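Local coordinates for positive phenol-degradative gene regulator (Ralstonia sp. E2, PDB 5FRY), which activates transcription of phenol-degradation genes, apparently when its N-terminal sensory domain, the part in this chain, binds a phenol, here a dimethylphenol, at residues R64-R69 / E201-P207; A79-K83 / Y161-L165; D91-L95 / V115-I119; H102-V108 / Q154-A158; V145-C151 / E174-C180. One frame throughout, in Å; residues are numbered along the deposited sequence.

How the contacts relate
Contact 4 lies deepest, near the centre of the chain, while contact 3 lies at the surface; contact 2 is largely buried, and contacts 1 and 5 are partly so. Helix 152-166 serves both contact 2 and contact 4, and each touches the bound phenol. Helix 60-84 is shared by contacts 1 and 2, far apart along its length. Contacts 3 and 5 reach opposite outer strands of one four-stranded sheet. The chemistry follows the location: stacked rings and hydrocarbon in contact 4, small alanines and a tyrosine face in contact 2, one carboxylate bond beside aliphatic packing in contact 3, arginines and a methionine at the modelled C-terminal end in contact 1, and zinc ligation in contact 5.

Contact 1. Residues R64-R69 / E201-P207; sequences RGLFMR and ELALYQP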
# COMPACT_ATOMS: atom_id res chain seq x y z
N ARG A 64 -12.29 -8.97 -5.37
CA ARG A 64 -11.72 -8.63 -6.66
C ARG A 64 -12.13 -7.23 -7.13
O ARG A 64 -11.29 -6.46 -7.60
CB ARG A 64 -12.15 -9.69 -7.70
CG ARG A 64 -11.93 -9.33 -9.17
CD ARG A 64 -12.37 -10.51 -10.06
NE ARG A 64 -12.68 -10.11 -11.43
CZ ARG A 64 -11.86 -10.27 -12.46
NH1 ARG A 64 -10.67 -10.84 -12.28
NH2 ARG A 64 -12.23 -9.87 -13.67
N GLY A 65 -13.41 -6.91 -6.98
CA GLY A 65 -13.94 -5.60 -7.33
C GLY A 65 -13.20 -4.51 -6.58
O GLY A 65 -12.75 -3.53 -7.18
N LEU A 66 -13.06 -4.69 -5.27
CA LEU A 66 -12.35 -3.74 -4.41
C LEU A 66 -10.89 -3.51 -4.87
O LEU A 66 -10.46 -2.36 -4.99
CB LEU A 66 -12.38 -4.22 -2.95
CG LEU A 66 -13.73 -4.22 -2.22
CD1 LEU A 66 -13.65 -4.94 -0.88
CD2 LEU A 66 -14.21 -2.81 -1.99
N PHE A 67 -10.15 -4.58 -5.15
CA PHE A 67 -8.76 -4.42 -5.62
C PHE A 67 -8.65 -3.82 -7.03
O PHE A 67 -7.77 -2.99 -7.30
CB PHE A 67 -8.04 -5.77 -5.56
CG PHE A 67 -7.52 -6.10 -4.19
CD1 PHE A 67 -6.33 -5.53 -3.74
CD2 PHE A 67 -8.22 -6.93 -3.34
CE1 PHE A 67 -5.85 -5.81 -2.45
CE2 PHE A 67 -7.74 -7.22 -2.05
CZ PHE A 67 -6.55 -6.65 -1.61
N MET A 68 -9.53 -4.21 -7.93
CA MET A 68 -9.51 -3.59 -9.25
C MET A 68 -9.76 -2.09 -9.14
O MET A 68 -9.06 -1.29 -9.76
CB MET A 68 -10.52 -4.24 -10.18
CG MET A 68 -10.28 -5.73 -10.42
SD MET A 68 -11.62 -6.43 -11.41
CE MET A 68 -11.79 -5.15 -12.65
N ARG A 69 -10.74 -1.69 -8.33
CA ARG A 69 -11.04 -0.27 -8.18
C ARG A 69 -9.90 0.49 -7.49
O ARG A 69 -9.66 1.65 -7.82
CB ARG A 69 -12.37 -0.07 -7.44
CG ARG A 69 -13.59 -0.58 -8.24
CD ARG A 69 -14.95 -0.27 -7.61
NE ARG A 69 -15.21 -0.97 -6.36
CZ ARG A 69 -15.63 -2.23 -6.26
NH1 ARG A 69 -15.86 -2.95 -7.34
NH2 ARG A 69 -15.82 -2.78 -5.06
N GLU A 201 -17.49 -6.39 -17.61
CA GLU A 201 -16.21 -6.15 -16.95
C GLU A 201 -16.28 -4.76 -16.30
O GLU A 201 -15.75 -4.54 -15.21
CB GLU A 201 -15.05 -6.25 -17.96
CG GLU A 201 -13.67 -5.85 -17.43
CD GLU A 201 -12.96 -6.97 -16.70
OE1 GLU A 201 -13.53 -8.09 -16.62
OE2 GLU A 201 -11.83 -6.73 -16.22
N LEU A 202 -16.96 -3.85 -16.98
CA LEU A 202 -17.12 -2.47 -16.55
C LEU A 202 -17.78 -2.40 -15.19
O LEU A 202 -17.47 -1.53 -14.37
CB LEU A 202 -17.93 -1.68 -17.57
CG LEU A 202 -18.16 -0.18 -17.32
CD1 LEU A 202 -16.84 0.58 -17.40
CD2 LEU A 202 -19.17 0.38 -18.31
N ALA A 203 -18.69 -3.34 -14.95
CA ALA A 203 -19.46 -3.38 -13.72
C ALA A 203 -18.57 -3.53 -12.48
O ALA A 203 -18.97 -3.18 -11.37
CB ALA A 203 -20.49 -4.51 -13.78
N LEU A 204 -17.35 -4.03 -12.69
CA LEU A 204 -16.46 -4.32 -11.56
C LEU A 204 -15.68 -3.09 -11.12
O LEU A 204 -15.03 -3.09 -10.07
CB LEU A 204 -15.51 -5.46 -11.93
CG LEU A 204 -16.12 -6.86 -11.94
CD1 LEU A 204 -15.17 -7.87 -12.56
CD2 LEU A 204 -16.51 -7.29 -10.52
N TYR A 205 -15.75 -2.03 -11.92
CA TYR A 205 -15.08 -0.79 -11.58
C TYR A 205 -16.04 0.17 -10.89
O TYR A 205 -15.80 1.37 -10.84
CB TYR A 205 -14.47 -0.17 -12.83
CG TYR A 205 -13.25 -0.92 -13.33
CD1 TYR A 205 -12.00 -0.71 -12.75
CD2 TYR A 205 -13.36 -1.86 -14.34
CE1 TYR A 205 -10.89 -1.40 -13.20
CE2 TYR A 205 -12.24 -2.56 -14.80
CZ TYR A 205 -11.02 -2.32 -14.23
OH TYR A 205 -9.92 -3.00 -14.69
N GLN A 206 -17.12 -0.39 -10.35
CA GLN A 206 -18.20 0.40 -9.74
C GLN A 206 -18.50 -0.06 -8.32
O GLN A 206 -18.79 -1.23 -8.09
CB GLN A 206 -19.47 0.28 -10.59
CG GLN A 206 -19.32 0.74 -12.02
CD GLN A 206 -19.44 2.24 -12.14
OE1 GLN A 206 -20.49 2.82 -11.84
NE2 GLN A 206 -18.36 2.89 -12.56
N PRO A 207 -18.46 0.88 -7.35
CA PRO A 207 -18.81 0.54 -5.96
C PRO A 207 -20.29 0.15 -5.84
O PRO A 207 -20.83 0.00 -4.74
CB PRO A 207 -18.53 1.83 -5.18
CG PRO A 207 -17.73 2.71 -6.12
CD PRO A 207 -18.13 2.30 -7.51
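Gly65 and Leu204 bring their CA atoms within 5.1 Å of each other, where the C-terminal tail, with a short 3-10 segment at 203-204, lies against helix 60-84. A Met-aromatic contact forms the apolar part of this junction. Met68 crosses the Tyr205 ring at about a right angle, and a bend at chi3 (44°) swings its methyl over one face: CE sits 3.7 Å from the ring centroid, while SD stands farther off above the same ring. CE also reaches Leu204 CB at 3.8 Å, so it fills the corner between the two tail residues. The far end of the ring is fixed by its OH, bonded to Thr159 on helix 152-166. Arg64 runs extended from CG to NE and passes Leu204 CD1, 3.5 Å from NE, before its NH2 makes a long salt bridge of 3.7 Å to Glu201 OE1, the guanidinium and carboxylate planes being steeply inclined. Arg69 folds along the tail, with Pro207 CA over one face of its guanidinium, and its NE pairs with Glu53 of the second subunit. Its NH1 donates to Leu204 O at 2.9 Å, coming from above the carbonyl plane with a bent N-H...O angle of 139°.

Contact 2. Residues A79-K83 / Y161-L165; sequences AELAK and YTSAL. With ERH (3,4-dimethylphenol), chain D.
Tyr161 turns one face of its ring to the methyl of Ala79, a CH-pi contact in which CB stands 4.1 Å from the ring centroid. With CG anti to the backbone N (chi1 179°), the tyrosine ring is laid along helix 60-84, so that its OH comes to 3.4 Å from Ala82 CB one turn further on. That OH is hydrogen-bonded to Met94 O of helix 91-95. The bound dimethylphenol meets the ring obliquely through a methyl, C09, 3.3 Å from CD1; Tyr161 thus separates the pocket from the alanines. Beside it, the CB atoms of Ala79 and Ala164 touch at 3.8 Å. At the solvent side Lys83 stretches beyond CG to the end of the other helix, where NZ donates to Ala164 O at 3.1 Å from above the carbonyl plane. The two helical segments cross at -43° with axes 9.5 Å apart. Met97 of helix 97-104 covers both Ala82 and Tyr161, and helix 91-95 packs on Leu165.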
# COMPACT_ATOMS: atom_id res chain seq x y z
N ALA A 79 -1.74 8.89 -14.51
CA ALA A 79 -1.98 9.48 -15.82
C ALA A 79 -2.05 11.01 -15.73
O ALA A 79 -1.69 11.70 -16.67
CB ALA A 79 -3.25 8.96 -16.44
N GLU A 80 -2.48 11.53 -14.58
CA GLU A 80 -2.49 12.98 -14.37
C GLU A 80 -1.07 13.50 -14.29
O GLU A 80 -0.79 14.60 -14.78
CB GLU A 80 -3.25 13.36 -13.09
CG GLU A 80 -4.73 13.05 -13.14
CD GLU A 80 -5.40 13.21 -11.79
OE1 GLU A 80 -4.71 13.59 -10.81
OE2 GLU A 80 -6.62 12.95 -11.71
N LEU A 81 -0.20 12.72 -13.67
CA LEU A 81 1.21 13.08 -13.58
C LEU A 81 1.84 13.05 -14.97
O LEU A 81 2.62 13.94 -15.32
CB LEU A 81 1.95 12.15 -12.60
CG LEU A 81 3.47 12.26 -12.55
CD1 LEU A 81 3.88 13.70 -12.29
CD2 LEU A 81 4.07 11.34 -11.50
N ALA A 82 1.49 12.05 -15.77
CA ALA A 82 2.08 11.88 -17.09
C ALA A 82 1.65 13.00 -18.03
O ALA A 82 2.43 13.47 -18.85
CB ALA A 82 1.72 10.52 -17.67
N LYS A 83 0.40 13.41 -17.90
CA LYS A 83 -0.13 14.48 -18.75
C LYS A 83 0.60 15.81 -18.52
O LYS A 83 0.56 16.68 -19.39
CB LYS A 83 -1.63 14.66 -18.53
CG LYS A 83 -2.55 13.68 -19.27
CD LYS A 83 -3.86 13.62 -18.53
CE LYS A 83 -4.88 12.71 -19.15
NZ LYS A 83 -6.25 13.10 -18.65
N TYR A 161 -5.33 4.08 -15.90
CA TYR A 161 -4.32 4.92 -16.52
C TYR A 161 -4.61 5.12 -18.00
O TYR A 161 -4.66 6.24 -18.47
CB TYR A 161 -2.93 4.31 -16.35
CG TYR A 161 -1.82 5.12 -17.01
CD1 TYR A 161 -1.58 5.03 -18.38
CD2 TYR A 161 -1.04 5.99 -16.26
CE1 TYR A 161 -0.59 5.78 -18.99
CE2 TYR A 161 -0.04 6.73 -16.86
CZ TYR A 161 0.18 6.62 -18.22
OH TYR A 161 1.19 7.37 -18.80
N THR A 162 -4.80 4.01 -18.73
CA THR A 162 -5.02 4.11 -20.17
C THR A 162 -6.30 4.86 -20.45
O THR A 162 -6.36 5.70 -21.35
CB THR A 162 -5.08 2.73 -20.82
OG1 THR A 162 -3.98 1.94 -20.34
CG2 THR A 162 -5.05 2.85 -22.38
N SER A 163 -7.33 4.54 -19.69
CA SER A 163 -8.60 5.23 -19.84
C SER A 163 -8.48 6.73 -19.62
O SER A 163 -9.05 7.51 -20.38
CB SER A 163 -9.65 4.66 -18.90
OG SER A 163 -10.00 3.35 -19.31
N ALA A 164 -7.73 7.16 -18.60
CA ALA A 164 -7.64 8.59 -18.31
C ALA A 164 -6.85 9.30 -19.40
O ALA A 164 -7.17 10.42 -19.83
CB ALA A 164 -7.02 8.81 -16.94
N LEU A 165 -5.83 8.60 -19.89
CA LEU A 165 -4.99 9.09 -20.96
C LEU A 165 -5.80 9.22 -22.26
O LEU A 165 -5.63 10.20 -22.98
CB LEU A 165 -3.79 8.13 -21.15
CG LEU A 165 -2.93 8.37 -22.40
CD1 LEU A 165 -2.19 9.69 -22.30
CD2 LEU A 165 -1.95 7.22 -22.60
O01 ERH D . 1.12 -2.01 -15.67
C02 ERH D . 0.14 -1.48 -19.28
C03 ERH D . -0.61 0.44 -17.90
C04 ERH D . -0.48 -0.28 -19.22
C05 ERH D . 0.71 -2.09 -18.02
C06 ERH D . -0.11 -0.10 -16.78
C07 ERH D . 0.59 -1.44 -16.84
C08 ERH D . 0.27 -2.21 -20.60
C09 ERH D . -1.31 1.78 -17.84

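Contact 3. Residues D91-L95 / V115-I119; sequences DFGML and VDINI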
# COMPACT_ATOMS: atom_id res chain seq x y z
N ASP A 91 2.15 10.03 -28.50
CA ASP A 91 1.13 9.23 -27.84
C ASP A 91 1.69 7.97 -27.19
O ASP A 91 1.24 7.58 -26.12
CB ASP A 91 0.05 8.84 -28.84
CG ASP A 91 -0.80 10.03 -29.28
OD1 ASP A 91 -0.33 11.18 -29.14
OD2 ASP A 91 -1.93 9.78 -29.76
N PHE A 92 2.64 7.32 -27.86
CA PHE A 92 3.23 6.12 -27.29
C PHE A 92 4.12 6.47 -26.11
O PHE A 92 4.17 5.73 -25.12
CB PHE A 92 4.03 5.35 -28.35
CG PHE A 92 4.93 4.30 -27.76
CD1 PHE A 92 4.41 3.08 -27.35
CD2 PHE A 92 6.29 4.53 -27.62
CE1 PHE A 92 5.24 2.11 -26.80
CE2 PHE A 92 7.12 3.57 -27.07
CZ PHE A 92 6.60 2.36 -26.66
N GLY A 93 4.82 7.59 -26.21
CA GLY A 93 5.64 8.08 -25.12
C GLY A 93 4.79 8.36 -23.90
O GLY A 93 5.19 8.09 -22.77
N MET A 94 3.60 8.90 -24.15
CA MET A 94 2.64 9.15 -23.09
C MET A 94 2.17 7.84 -22.45
O MET A 94 2.19 7.69 -21.22
CB MET A 94 1.43 9.92 -23.64
CG MET A 94 1.77 11.26 -24.25
SD MET A 94 2.64 12.34 -23.08
CE MET A 94 1.58 12.21 -21.63
N LEU A 95 1.74 6.92 -23.29
CA LEU A 95 1.29 5.61 -22.85
C LEU A 95 2.38 4.91 -22.04
O LEU A 95 2.12 4.38 -20.96
CB LEU A 95 0.90 4.76 -24.07
CG LEU A 95 0.40 3.32 -23.89
CD1 LEU A 95 1.55 2.36 -23.58
CD2 LEU A 95 -0.66 3.25 -22.81
N VAL A 115 1.82 -2.14 -29.23
CA VAL A 115 0.86 -1.13 -28.83
C VAL A 115 0.55 -0.15 -29.96
O VAL A 115 1.43 0.55 -30.44
CB VAL A 115 1.35 -0.32 -27.61
CG1 VAL A 115 0.19 0.46 -26.98
CG2 VAL A 115 1.97 -1.23 -26.58
N ASP A 116 -0.71 -0.13 -30.38
CA ASP A 116 -1.20 0.85 -31.35
C ASP A 116 -2.07 1.84 -30.61
O ASP A 116 -3.06 1.46 -29.99
CB ASP A 116 -2.01 0.18 -32.46
CG ASP A 116 -1.14 -0.48 -33.52
OD1 ASP A 116 0.01 -0.03 -33.73
OD2 ASP A 116 -1.63 -1.44 -34.16
N ILE A 117 -1.70 3.12 -30.67
CA ILE A 117 -2.44 4.13 -29.94
C ILE A 117 -2.49 5.45 -30.70
O ILE A 117 -1.47 5.95 -31.17
CB ILE A 117 -1.84 4.34 -28.51
CG1 ILE A 117 -2.75 5.23 -27.66
CG2 ILE A 117 -0.42 4.88 -28.58
CD1 ILE A 117 -2.09 5.82 -26.43
N ASN A 118 -3.71 5.96 -30.89
CA ASN A 118 -3.92 7.35 -31.29
C ASN A 118 -5.02 7.96 -30.43
O ASN A 118 -6.18 7.52 -30.49
CB ASN A 118 -4.30 7.48 -32.77
CG ASN A 118 -4.24 8.93 -33.25
OD1 ASN A 118 -5.12 9.74 -32.94
ND2 ASN A 118 -3.20 9.27 -33.99
N ILE A 119 -4.65 8.95 -29.62
CA ILE A 119 -5.54 9.49 -28.61
C ILE A 119 -6.62 10.33 -29.27
O ILE A 119 -7.81 10.15 -29.01
CB ILE A 119 -4.75 10.33 -27.58
CG1 ILE A 119 -3.85 9.41 -26.74
CG2 ILE A 119 -5.70 11.15 -26.71
CD1 ILE A 119 -2.89 10.14 -25.83
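Asp91 holds CG anti to its own carbonyl carbon (chi1 -70°), which sends the carboxylate from the start of helix 91-95 toward the end of strand 109-118, where Ile119 also turns its CG1 anti to the carbonyl carbon. The result is a nearly straight bond: Ile119 N donates to Asp91 OD2 at 2.8 Å with an N-H...O angle of 171°, meeting the oxygen almost end-on to its C-O bond. The ethyl arm of Ile119 lies against the same carboxylate, CG1 coming to 3.6 Å from OD2. Next along the strand, Ile117 points its CD1 at the helix backbone and touches Leu95 CB at 4.0 Å, while its CG2 rests beside the N of Phe92, also at 4.0 Å. The last pair meets tip to tip, Leu95 CD1 against Val115 CG1 at 4.1 Å. Alternate strand residues therefore face the helix, which crosses above them at 113° with the axes 8.4 Å apart. Tyr124 on the adjoining strand 123-131 packs against Leu95, Val115 and Ile117, and Leu95 lies about 5 Å from the bound phenol, side chain to ligand. The chemistry is divided by position: at the strand's end a carboxylate, probably ionised, takes up the N-H of Ile119, the first residue past the strand, while aliphatic side chains hold the helix against the sheet.

Contact 4. Residues H102-V108 / Q154-A158; sequences HTIEGVV and QIGYA. With ERH (3,4-dimethylphenol), chain D.
Gln154 O accepts the helical bond from Ala158 N at 3.2 Å and is also approached by the imidazole of His102, whose CE1 lies 3.5 Å away with the oxygen at the ring edge. The same imidazole stacks face to face on Tyr157: the centroids are 3.9 Å apart, the planes incline by only 11°, and NE2 comes to 3.5 Å from Tyr157 CG. Tyr157 sets CG anti to its backbone N (chi1 179°), carrying its ring away from helix 152-166 to lie flat on the histidine, and its OH is tied to Asp78. The ring of the bound phenol stands at the tyrosine's edge, with ERH C06 3.6 Å from Tyr157 CD1, and its hydroxyl points to the edge of His102; the very short separation there is doubtful. Ala158 closes on the ligand with CB, 3.8 Å from ERH C03. Glu105 brings OE1 to 3.7 Å from Tyr157 CE2, its carboxylate steep to the ring, while OE2 lies close to Asp78 OD2, a nearness of like charges that may raise the pKa of one of them. Gln154, extended beyond CG, slides past Val107 in the opposite direction, its CG beside Val107 CG1. The pocket wall thus joins the end of helix 97-104, closed by a Schellman motif at Gly106, to helix 152-166. Trp130 of strand 123-131 and Phe134 of helix 134-143 pack on Gln154, and residues of the second subunit pack on Thr103, Ile104, Glu105 and Val107.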
# COMPACT_ATOMS: atom_id res chain seq x y z
N HIS A 102 4.33 2.01 -13.09
CA HIS A 102 4.00 0.74 -12.44
C HIS A 102 5.25 0.05 -11.92
O HIS A 102 5.24 -0.57 -10.86
CB HIS A 102 3.25 -0.18 -13.41
CG HIS A 102 2.06 -0.85 -12.81
ND1 HIS A 102 1.26 -1.72 -13.51
CD2 HIS A 102 1.53 -0.78 -11.56
CE1 HIS A 102 0.29 -2.16 -12.73
NE2 HIS A 102 0.43 -1.60 -11.54
N THR A 103 6.34 0.16 -12.68
CA THR A 103 7.59 -0.43 -12.31
C THR A 103 8.24 0.32 -11.17
O THR A 103 8.63 -0.29 -10.21
CB THR A 103 8.54 -0.54 -13.51
OG1 THR A 103 7.87 -1.15 -14.59
CG2 THR A 103 9.71 -1.39 -13.19
N ILE A 104 8.29 1.64 -11.26
CA ILE A 104 8.90 2.45 -10.21
C ILE A 104 8.24 2.18 -8.88
O ILE A 104 8.90 2.19 -7.84
CB ILE A 104 8.80 3.95 -10.52
CG1 ILE A 104 9.72 4.30 -11.71
CG2 ILE A 104 9.16 4.79 -9.29
CD1 ILE A 104 9.47 5.69 -12.32
N GLU A 105 6.95 1.90 -8.93
CA GLU A 105 6.15 1.64 -7.75
C GLU A 105 6.36 0.22 -7.22
O GLU A 105 5.77 -0.17 -6.21
CB GLU A 105 4.66 1.91 -8.06
CG GLU A 105 4.38 3.40 -8.18
CD GLU A 105 3.10 3.77 -8.90
OE1 GLU A 105 2.17 2.93 -9.08
OE2 GLU A 105 3.04 4.93 -9.32
N GLY A 106 7.22 -0.56 -7.90
CA GLY A 106 7.56 -1.91 -7.45
C GLY A 106 6.41 -2.89 -7.55
O GLY A 106 6.35 -3.88 -6.83
N VAL A 107 5.47 -2.62 -8.44
CA VAL A 107 4.30 -3.48 -8.59
C VAL A 107 4.56 -4.66 -9.51
O VAL A 107 4.18 -5.81 -9.22
CB VAL A 107 3.11 -2.66 -9.16
CG1 VAL A 107 2.02 -3.56 -9.67
CG2 VAL A 107 2.55 -1.69 -8.07
N VAL A 108 5.20 -4.37 -10.63
CA VAL A 108 5.49 -5.35 -11.67
C VAL A 108 6.56 -4.79 -12.58
O VAL A 108 6.77 -3.58 -12.64
CB VAL A 108 4.24 -5.70 -12.53
CG1 VAL A 108 4.63 -6.52 -13.79
CG2 VAL A 108 3.27 -6.50 -11.73
N GLN A 154 -3.35 -4.74 -10.36
CA GLN A 154 -2.47 -4.43 -11.48
C GLN A 154 -3.29 -4.14 -12.71
O GLN A 154 -2.97 -3.23 -13.47
CB GLN A 154 -1.50 -5.56 -11.75
CG GLN A 154 -0.40 -5.62 -10.69
CD GLN A 154 0.45 -6.84 -10.82
OE1 GLN A 154 1.10 -7.24 -9.85
NE2 GLN A 154 0.50 -7.43 -12.02
N ILE A 155 -4.33 -4.94 -12.92
CA ILE A 155 -5.25 -4.73 -14.06
C ILE A 155 -6.05 -3.43 -13.95
O ILE A 155 -6.14 -2.67 -14.92
CB ILE A 155 -6.25 -5.90 -14.20
CG1 ILE A 155 -5.56 -7.12 -14.81
CG2 ILE A 155 -7.47 -5.47 -15.01
CD1 ILE A 155 -5.09 -6.88 -16.23
N GLY A 156 -6.63 -3.19 -12.78
CA GLY A 156 -7.36 -1.95 -12.53
C GLY A 156 -6.51 -0.74 -12.90
O GLY A 156 -7.00 0.24 -13.50
N TYR A 157 -5.24 -0.84 -12.55
CA TYR A 157 -4.29 0.23 -12.79
C TYR A 157 -4.12 0.49 -14.28
O TYR A 157 -4.20 1.65 -14.72
CB TYR A 157 -2.96 -0.10 -12.13
CG TYR A 157 -1.90 0.95 -12.35
CD1 TYR A 157 -1.29 1.10 -13.61
CD2 TYR A 157 -1.53 1.82 -11.33
CE1 TYR A 157 -0.34 2.07 -13.84
CE2 TYR A 157 -0.56 2.79 -11.55
CZ TYR A 157 0.03 2.90 -12.80
OH TYR A 157 1.01 3.84 -13.05
N ALA A 158 -3.91 -0.58 -15.06
CA ALA A 158 -3.75 -0.48 -16.51
C ALA A 158 -4.98 0.16 -17.14
O ALA A 158 -4.87 1.05 -17.99
CB ALA A 158 -3.50 -1.83 -17.15
O01 ERH D . 1.12 -2.01 -15.67
C02 ERH D . 0.14 -1.48 -19.28
C03 ERH D . -0.61 0.44 -17.90
C04 ERH D . -0.48 -0.28 -19.22
C05 ERH D . 0.71 -2.09 -18.02
C06 ERH D . -0.11 -0.10 -16.78
C07 ERH D . 0.59 -1.44 -16.84
C08 ERH D . 0.27 -2.21 -20.60
C09 ERH D . -1.31 1.78 -17.84

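Contact 5. Residues V145-C151 / E174-C180; sequences VAQAPVC and ELECVGC. With ZN (zinc ion), chain C.
Cys151, Glu174 and Cys177 meet at a zinc ion, bound by Cys151 SG and Cys177 SG at 2.2 Å each and by Glu174 OE2 at 2.0 Å; Cys185 on the next strand supplies the fourth ligand. Glu174 uses both carboxylate oxygens, for OE1 turns to the backbone and accepts from Cys151 N at 2.9 Å on its syn side. That bond fixes the carboxylate's rotation and ties the N-cap residue of helix 152-166 to the metal's glutamate. Cys177 sends SG anti to its backbone N (chi1 175°), straight at the zinc. One layer out, Val150 lays CG2 on Gly179 CA at 3.7 Å and beside Cys177 SG. Pro149 packs its CB on the Glu174 side chain, while its backbone N lies 3.3 Å from Cys180 SG, a sulfur that is not among the four zinc ligands. At the far end the two loops are clasped by a backbone hydrogen bond, Ala146 N to Gly179 O at 2.9 Å, and a water bridges Ala146 O and Cys180 O. Cys151, Glu174 on strand 170-176, Cys177 just after it and Cys185 at the start of strand 185-191 make a four-coordinate Cys3Glu zinc site, probably structural, within the V4R region of the sensory domain.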
# COMPACT_ATOMS: atom_id res chain seq x y z
N VAL A 145 -2.15 -21.75 -5.99
CA VAL A 145 -2.45 -21.45 -7.39
C VAL A 145 -3.95 -21.22 -7.58
O VAL A 145 -4.77 -21.91 -6.97
CB VAL A 145 -1.96 -22.58 -8.34
CG1 VAL A 145 -2.36 -22.29 -9.78
CG2 VAL A 145 -0.46 -22.76 -8.23
N ALA A 146 -4.32 -20.26 -8.42
CA ALA A 146 -5.72 -19.90 -8.62
C ALA A 146 -6.27 -20.41 -9.95
O ALA A 146 -5.53 -20.60 -10.91
CB ALA A 146 -5.91 -18.38 -8.53
N GLN A 147 -7.59 -20.62 -10.01
CA GLN A 147 -8.21 -21.17 -11.20
C GLN A 147 -8.70 -20.06 -12.16
O GLN A 147 -9.43 -20.33 -13.11
CB GLN A 147 -9.35 -22.13 -10.81
CG GLN A 147 -9.02 -23.65 -10.97
CD GLN A 147 -8.01 -24.21 -9.93
OE1 GLN A 147 -8.17 -24.04 -8.72
NE2 GLN A 147 -6.98 -24.91 -10.43
N ALA A 148 -8.30 -18.82 -11.88
CA ALA A 148 -8.41 -17.70 -12.84
C ALA A 148 -7.50 -16.53 -12.43
O ALA A 148 -7.19 -16.37 -11.24
CB ALA A 148 -9.85 -17.23 -12.97
N PRO A 149 -7.08 -15.72 -13.42
CA PRO A 149 -6.23 -14.52 -13.27
C PRO A 149 -6.51 -13.71 -12.01
O PRO A 149 -7.66 -13.39 -11.68
CB PRO A 149 -6.57 -13.69 -14.52
CG PRO A 149 -7.67 -14.50 -15.26
CD PRO A 149 -7.49 -15.89 -14.82
N VAL A 150 -5.43 -13.38 -11.31
CA VAL A 150 -5.49 -12.83 -9.96
C VAL A 150 -4.84 -11.45 -9.80
O VAL A 150 -4.94 -10.86 -8.73
CB VAL A 150 -4.81 -13.80 -8.94
CG1 VAL A 150 -5.54 -15.13 -8.89
CG2 VAL A 150 -3.36 -14.01 -9.31
N CYS A 151 -4.15 -10.93 -10.81
CA CYS A 151 -3.52 -9.61 -10.66
C CYS A 151 -4.52 -8.45 -10.83
O CYS A 151 -4.37 -7.60 -11.70
CB CYS A 151 -2.34 -9.48 -11.63
SG CYS A 151 -1.09 -10.74 -11.30
N GLU A 174 -6.25 -10.07 -18.24
CA GLU A 174 -5.05 -10.89 -18.18
C GLU A 174 -5.24 -12.13 -19.04
O GLU A 174 -6.11 -12.94 -18.75
CB GLU A 174 -4.75 -11.31 -16.75
CG GLU A 174 -4.04 -10.26 -15.93
CD GLU A 174 -3.42 -10.86 -14.69
OE1 GLU A 174 -4.14 -11.03 -13.69
OE2 GLU A 174 -2.22 -11.19 -14.70
N LEU A 175 -4.42 -12.28 -20.07
CA LEU A 175 -4.52 -13.47 -20.94
C LEU A 175 -3.80 -14.67 -20.31
O LEU A 175 -4.18 -15.83 -20.51
CB LEU A 175 -3.96 -13.18 -22.32
CG LEU A 175 -4.63 -12.02 -23.08
CD1 LEU A 175 -4.27 -12.06 -24.56
CD2 LEU A 175 -6.13 -12.00 -22.89
N GLU A 176 -2.73 -14.37 -19.58
CA GLU A 176 -1.96 -15.37 -18.85
C GLU A 176 -1.48 -14.73 -17.54
O GLU A 176 -1.39 -13.50 -17.46
CB GLU A 176 -0.77 -15.85 -19.68
CG GLU A 176 -1.16 -16.27 -21.10
CD GLU A 176 0.02 -16.36 -22.05
OE1 GLU A 176 1.18 -16.36 -21.59
OE2 GLU A 176 -0.22 -16.43 -23.28
N CYS A 177 -1.20 -15.54 -16.53
CA CYS A 177 -0.85 -15.01 -15.22
C CYS A 177 -0.09 -16.01 -14.36
O CYS A 177 -0.41 -17.20 -14.35
CB CYS A 177 -2.11 -14.57 -14.49
SG CYS A 177 -1.78 -14.03 -12.82
N VAL A 178 0.90 -15.51 -13.62
CA VAL A 178 1.71 -16.35 -12.74
C VAL A 178 0.88 -17.01 -11.66
O VAL A 178 1.11 -18.17 -11.30
CB VAL A 178 2.81 -15.54 -12.07
CG1 VAL A 178 3.83 -15.09 -13.11
CG2 VAL A 178 2.21 -14.34 -11.33
N GLY A 179 -0.07 -16.27 -11.12
CA GLY A 179 -0.93 -16.76 -10.06
C GLY A 179 -1.63 -18.04 -10.45
O GLY A 179 -2.06 -18.80 -9.59
N CYS A 180 -1.74 -18.29 -11.76
CA CYS A 180 -2.47 -19.46 -12.26
C CYS A 180 -1.55 -20.61 -12.67
O CYS A 180 -2.03 -21.69 -13.00
CB CYS A 180 -3.35 -19.07 -13.45
SG CYS A 180 -4.83 -18.14 -13.00
ZN ZN C . -1.15 -11.96 -13.14
O HOH W 1 -4.83 -22.95 -13.07